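Local coordinates for Tb427.07.360- putative uncharacterized metacyclic invariant surface protein from Trypanosoma brucei (Trypanosoma brucei, PDB 5VTL) that is of unknown function but is a putative invariant surface protein of metacyclic trypanosomes, built as an extended bundle of long helices, at residues A[51-56]-A[64-69]. Numbering follows the deposited sequence.
Sequences RAEDAF and EAVGRA
V66 of helix 63-102 pushes its CG2 methyl against helix 4-58, where it meets the side chains of A52 and F56 one turn apart. V66 CG2 lies 3.6 Å from F56 CB. It is also 3.5 Å, V66 CG2 to A52 O, from a carbonyl oxygen that already accepts the helical bond from F56 N. With CG2 opposite its own carbonyl carbon and CG1 anti to the backbone N (chi1 172°), the valine sends CG2 deepest into the neighbouring helix, while V66 CG1 faces the aliphatic part of E53, 4.4 Å from E53 CG. The F56 side chain crosses V66 at about a right angle, its ring oblique to the methyl. A69, one turn beyond V66 on helix 63-102, brings its CB to 4.3 Å from A52 CB. The axes of 51-56 and 64-69 run antiparallel (166°) and approach to 8.7 Å beside the turn that joins the helices, a close spacing consistent with the small side chains of A52 and A69. Helix 157-209 packs on A55 and A65, and at the partly exposed border the E53 carboxylate forms a salt bridge to R70. Between 51-56 and 64-69 themselves the helical hairpin thus coheres by apolar packing, with charged pairing kept to its periphery.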
ATOM      1  N   ARG A  51      12.795 -33.087  -2.095  1.00  8.75           N
ATOM      2  CA  ARG A  51      12.007 -34.253  -1.731  1.00 11.53           C
ATOM      3  C   ARG A  51      11.642 -35.114  -2.931  1.00 12.80           C
ATOM      4  O   ARG A  51      11.754 -36.340  -2.895  1.00  8.10           O
ATOM      5  CB  ARG A  51      10.754 -33.802  -1.000  1.00 11.00           C
ATOM      6  CG  ARG A  51      11.028 -33.255   0.396  1.00 10.81           C
ATOM      7  CD  ARG A  51       9.782 -32.641   0.964  1.00 11.87           C
ATOM      8  NE  ARG A  51       8.683 -33.602   1.059  1.00 13.30           N
ATOM      9  CZ  ARG A  51       7.425 -33.275   1.358  1.00 15.30           C
ATOM     10  NH1 ARG A  51       6.488 -34.210   1.452  1.00 18.46           N
ATOM     11  NH2 ARG A  51       7.098 -32.004   1.562  1.00 17.10           N
ATOM     12  N   ALA A  52      11.205 -34.466  -3.999  1.00  9.05           N
ATOM     13  CA  ALA A  52      10.812 -35.171  -5.211  1.00 10.13           C
ATOM     14  C   ALA A  52      12.005 -35.861  -5.849  1.00  9.34           C
ATOM     15  O   ALA A  52      11.901 -36.998  -6.307  1.00  8.59           O
ATOM     16  CB  ALA A  52      10.163 -34.196  -6.182  1.00 12.64           C
ATOM     17  N   GLU A  53      13.146 -35.181  -5.889  1.00 10.52           N
ATOM     18  CA  GLU A  53      14.362 -35.773  -6.438  1.00 15.86           C
ATOM     19  C   GLU A  53      14.733 -37.061  -5.694  1.00 18.68           C
ATOM     20  O   GLU A  53      15.130 -38.056  -6.306  1.00 17.57           O
ATOM     21  CB  GLU A  53      15.532 -34.789  -6.350  1.00  9.40           C
ATOM     22  CG  GLU A  53      15.439 -33.623  -7.310  1.00 14.54           C
ATOM     23  CD  GLU A  53      16.543 -32.600  -7.122  1.00 15.67           C
ATOM     24  OE1 GLU A  53      16.785 -31.830  -8.078  1.00 15.80           O
ATOM     25  OE2 GLU A  53      17.175 -32.579  -6.042  1.00 15.91           O
ATOM     26  N   ASP A  54      14.596 -37.034  -4.374  1.00 10.93           N
ATOM     27  CA  ASP A  54      14.965 -38.182  -3.555  1.00 13.38           C
ATOM     28  C   ASP A  54      14.030 -39.355  -3.788  1.00 17.67           C
ATOM     29  O   ASP A  54      14.476 -40.499  -3.861  1.00 18.05           O
ATOM     30  CB  ASP A  54      14.982 -37.797  -2.086  1.00 13.20           C
ATOM     31  CG  ASP A  54      16.151 -36.883  -1.738  1.00 16.33           C
ATOM     32  OD1 ASP A  54      16.985 -36.609  -2.627  1.00 17.43           O
ATOM     33  OD2 ASP A  54      16.253 -36.459  -0.569  1.00 19.55           O
ATOM     34  N   ALA A  55      12.735 -39.077  -3.918  1.00 13.32           N
ATOM     35  CA  ALA A  55      11.783 -40.117  -4.271  1.00 13.34           C
ATOM     36  C   ALA A  55      12.125 -40.682  -5.650  1.00 16.93           C
ATOM     37  O   ALA A  55      12.125 -41.899  -5.854  1.00 15.13           O
ATOM     38  CB  ALA A  55      10.361 -39.583  -4.220  1.00 11.29           C
ATOM     39  N   PHE A  56      12.446 -39.801  -6.590  1.00 13.73           N
ATOM     40  CA  PHE A  56      12.811 -40.215  -7.950  1.00 13.84           C
ATOM     41  C   PHE A  56      14.004 -41.172  -7.945  1.00 23.02           C
ATOM     42  O   PHE A  56      14.077 -42.089  -8.773  1.00 23.39           O
ATOM     43  CB  PHE A  56      13.079 -38.958  -8.798  1.00 17.44           C
ATOM     44  CG  PHE A  56      13.296 -39.220 -10.278  1.00 17.75           C
ATOM     45  CD1 PHE A  56      12.433 -40.014 -11.001  1.00 18.21           C
ATOM     46  CD2 PHE A  56      14.340 -38.603 -10.946  1.00 24.72           C
ATOM     47  CE1 PHE A  56      12.631 -40.235 -12.349  1.00 22.95           C
ATOM     48  CE2 PHE A  56      14.537 -38.814 -12.287  1.00 27.03           C
ATOM     49  CZ  PHE A  56      13.679 -39.626 -12.993  1.00 19.86           C
ATOM     50  N   GLU A  64       7.631 -37.366 -13.510  1.00 10.38           N
ATOM     51  CA  GLU A  64       6.824 -36.177 -13.827  1.00  8.95           C
ATOM     52  C   GLU A  64       6.686 -35.257 -12.614  1.00  8.22           C
ATOM     53  O   GLU A  64       6.575 -34.021 -12.760  1.00  8.75           O
ATOM     54  CB  GLU A  64       5.404 -36.493 -14.322  1.00 12.80           C
ATOM     55  CG  GLU A  64       5.285 -37.654 -15.242  1.00 22.62           C
ATOM     56  CD  GLU A  64       5.024 -38.932 -14.484  1.00 21.83           C
ATOM     57  OE1 GLU A  64       6.013 -39.606 -14.134  1.00 18.10           O
ATOM     58  OE2 GLU A  64       3.836 -39.239 -14.217  1.00 31.43           O
ATOM     59  N   ALA A  65       6.657 -35.856 -11.429  1.00 10.40           N
ATOM     60  CA  ALA A  65       6.490 -35.085 -10.197  1.00  8.79           C
ATOM     61  C   ALA A  65       7.671 -34.180  -9.927  1.00  8.06           C
ATOM     62  O   ALA A  65       7.499 -33.041  -9.449  1.00  7.45           O
ATOM     63  CB  ALA A  65       6.276 -36.022  -9.022  1.00 14.79           C
ATOM     64  N   VAL A  66       8.870 -34.673 -10.225  1.00  6.77           N
ATOM     65  CA  VAL A  66      10.068 -33.852 -10.155  1.00  6.60           C
ATOM     66  C   VAL A  66       9.905 -32.665 -11.112  1.00 10.75           C
ATOM     67  O   VAL A  66      10.218 -31.529 -10.777  1.00  7.78           O
ATOM     68  CB  VAL A  66      11.349 -34.630 -10.546  1.00 10.02           C
ATOM     69  CG1 VAL A  66      12.529 -33.696 -10.636  1.00 13.28           C
ATOM     70  CG2 VAL A  66      11.633 -35.753  -9.570  1.00 13.96           C
ATOM     71  N   GLY A  67       9.419 -32.930 -12.309  1.00  6.67           N
ATOM     72  CA  GLY A  67       9.198 -31.864 -13.278  1.00  7.66           C
ATOM     73  C   GLY A  67       8.218 -30.797 -12.810  1.00  9.99           C
ATOM     74  O   GLY A  67       8.447 -29.599 -12.980  1.00  9.24           O
ATOM     75  N   ARG A  68       7.111 -31.225 -12.231  1.00  5.95           N
ATOM     76  CA  ARG A  68       6.116 -30.302 -11.717  1.00  6.36           C
ATOM     77  C   ARG A  68       6.706 -29.452 -10.576  1.00  4.91           C
ATOM     78  O   ARG A  68       6.442 -28.244 -10.481  1.00  3.82           O
ATOM     79  CB  ARG A  68       4.904 -31.093 -11.220  1.00 10.54           C
ATOM     80  CG  ARG A  68       3.788 -30.221 -10.679  1.00 11.66           C
ATOM     81  CD  ARG A  68       2.571 -31.039 -10.264  1.00 10.14           C
ATOM     82  NE  ARG A  68       1.503 -30.188  -9.737  1.00 10.36           N
ATOM     83  CZ  ARG A  68       0.496 -30.604  -8.973  1.00 13.09           C
ATOM     84  NH1 ARG A  68       0.410 -31.873  -8.579  1.00 12.98           N
ATOM     85  NH2 ARG A  68      -0.417 -29.735  -8.561  1.00 14.01           N
ATOM     86  N   ALA A  69       7.486 -30.095  -9.705  1.00  7.43           N
ATOM     87  CA  ALA A  69       8.157 -29.386  -8.613  1.00  4.70           C
ATOM     88  C   ALA A  69       9.131 -28.312  -9.146  1.00  6.45           C
ATOM     89  O   ALA A  69       9.179 -27.181  -8.646  1.00  6.05           O
ATOM     90  CB  ALA A  69       8.905 -30.361  -7.740  1.00  5.28           C
TER